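Local coordinates for protein endoribonuclease (Porcine reproductive and respiratory syndrome virus, PDB 5DA1) that is the arteriviral nsp11 endoribonuclease, which antagonises beta interferon in a dimerization-dependent way and probably degrades viral polyuridine RNA to escape host sensors, at residues S2-L6 with V51-R55. Sequence-based numbering, arbitrary orientation.
Sequences SSSPL and VASLR
Ala-52 packs against Ser-3, Ser-4 and Pro-5, and Leu-54 reaches Ser-2 and Ser-3, where the N-terminal segment of nsp11 lies over the mixed beta-sheet of its N-terminal domain. The case illustrates how strands of separate sheets can be joined by packing: the short, weakly bonded strand at about 4-5 is an outer member of a small antiparallel sheet, whereas 49-53 runs between strands 37-39 and 83-91.

The van der Waals packing falls into two groups. In the first, the methyl of Ala-52 points toward the N-terminal segment and its CB meets CD of Pro-5 at 3.9 Å, touching the ring at the corner bonded to its nitrogen. Leu-87, from strand 83-91, touches both residues, and Tyr-85 also meets the proline, so this patch continues onto the neighbouring strand. Ser-4 adds only its CA, 4.3 Å from Ala-52 CB. In the second group, the CG of Leu-54 is anti to the carbonyl carbon (chi1 -82°), and the side chain runs up to Ser-2, the first modelled residue. Its CG lies 4.3 Å from Ser-2 OG, a loose approach to a hydroxyl.

Several polar groups near the contact bond to residues outside it. Ser-4 bonds to Met-70 through its backbone and through OG, which takes the Met-70 carbonyl oxygen as partner; Pro-5 O bonds to Gln-23 NE2; Ala-52 and Ser-53 are bonded by their backbones to Thr-39 and Tyr-86. Ser-3 O approaches Ala-52 CB at 3.7 Å, a van der Waals contact.

Toward the more exposed border, the CD2 branch of Leu-54 rests 3.6 Å from Ser-3 CB, with Ser-3 OG a little farther from the same methyl at 4.1 Å.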
loop_
_atom_site.group_PDB
_atom_site.type_symbol
_atom_site.label_atom_id
_atom_site.label_comp_id
_atom_site.label_asym_id
_atom_site.label_seq_id
_atom_site.Cartn_x
_atom_site.Cartn_y
_atom_site.Cartn_z
ATOM N N SER A 2 -14.665 -8.880 -25.554
ATOM C CA SER A 2 -15.212 -10.057 -24.774
ATOM C C SER A 2 -14.705 -10.154 -23.263
ATOM O O SER A 2 -13.510 -9.916 -22.971
ATOM C CB SER A 2 -14.933 -11.350 -25.565
ATOM O OG SER A 2 -15.568 -12.459 -24.956
ATOM N N SER A 3 -15.590 -10.541 -22.336
ATOM C CA SER A 3 -15.324 -10.455 -20.886
ATOM C C SER A 3 -14.418 -11.520 -20.284
ATOM O O SER A 3 -14.645 -12.708 -20.504
ATOM C CB SER A 3 -16.653 -10.501 -20.143
ATOM O OG SER A 3 -17.117 -9.187 -19.892
ATOM N N SER A 4 -13.435 -11.115 -19.479
ATOM C CA SER A 4 -12.429 -12.093 -18.979
ATOM C C SER A 4 -12.118 -12.045 -17.467
ATOM O O SER A 4 -12.350 -11.028 -16.821
ATOM C CB SER A 4 -11.123 -12.018 -19.813
ATOM O OG SER A 4 -10.988 -10.764 -20.497
ATOM N N PRO A 5 -11.556 -13.127 -16.906
ATOM C CA PRO A 5 -11.282 -13.090 -15.478
ATOM C C PRO A 5 -10.070 -12.237 -15.158
ATOM O O PRO A 5 -9.171 -12.080 -15.999
ATOM C CB PRO A 5 -10.987 -14.550 -15.111
ATOM C CG PRO A 5 -10.732 -15.264 -16.394
ATOM C CD PRO A 5 -11.013 -14.338 -17.550
ATOM N N LEU A 6 -10.070 -11.665 -13.950
ATOM C CA LEU A 6 -8.944 -10.920 -13.456
ATOM C C LEU A 6 -7.851 -11.934 -13.310
ATOM O O LEU A 6 -8.129 -13.111 -13.069
ATOM C CB LEU A 6 -9.270 -10.343 -12.095
ATOM C CG LEU A 6 -10.290 -9.209 -12.077
ATOM C CD1 LEU A 6 -10.963 -9.200 -10.716
ATOM C CD2 LEU A 6 -9.679 -7.841 -12.411
ATOM N N VAL A 51 -11.764 -21.494 -20.441
ATOM C CA VAL A 51 -12.439 -20.590 -21.363
ATOM C C VAL A 51 -13.384 -19.622 -20.664
ATOM O O VAL A 51 -14.212 -20.003 -19.837
ATOM C CB VAL A 51 -13.181 -21.330 -22.497
ATOM C CG1 VAL A 51 -13.413 -20.382 -23.637
ATOM C CG2 VAL A 51 -12.376 -22.487 -23.005
ATOM N N ALA A 52 -13.225 -18.361 -21.000
ATOM C CA ALA A 52 -14.116 -17.363 -20.510
ATOM C C ALA A 52 -15.154 -17.036 -21.593
ATOM O O ALA A 52 -14.815 -16.485 -22.652
ATOM C CB ALA A 52 -13.329 -16.132 -20.101
ATOM N N SER A 53 -16.411 -17.383 -21.330
ATOM C CA SER A 53 -17.467 -17.282 -22.334
ATOM C C SER A 53 -18.283 -16.042 -22.055
ATOM O O SER A 53 -17.938 -15.245 -21.181
ATOM C CB SER A 53 -18.384 -18.481 -22.226
ATOM O OG SER A 53 -17.834 -19.470 -21.372
ATOM N N LEU A 54 -19.367 -15.844 -22.790
ATOM C CA LEU A 54 -20.361 -14.884 -22.337
ATOM C C LEU A 54 -21.628 -15.637 -21.987
ATOM O O LEU A 54 -22.533 -15.082 -21.372
ATOM C CB LEU A 54 -20.573 -13.734 -23.340
ATOM C CG LEU A 54 -19.533 -12.583 -23.256
ATOM C CD1 LEU A 54 -19.772 -11.408 -24.220
ATOM C CD2 LEU A 54 -19.415 -12.049 -21.813
ATOM N N ARG A 55 -21.635 -16.925 -22.341
ATOM C CA ARG A 55 -22.767 -17.845 -22.173
ATOM C C ARG A 55 -22.140 -19.203 -22.064
ATOM O O ARG A 55 -21.120 -19.434 -22.701
ATOM C CB ARG A 55 -23.674 -17.863 -23.420
ATOM C CG ARG A 55 -24.273 -16.523 -23.854
ATOM C CD ARG A 55 -25.487 -16.159 -23.009
ATOM N NE ARG A 55 -25.704 -14.713 -23.009
ATOM C CZ ARG A 55 -26.894 -14.124 -22.868
ATOM N NH1 ARG A 55 -28.002 -14.857 -22.720
ATOM N NH2 ARG A 55 -26.982 -12.794 -22.884
#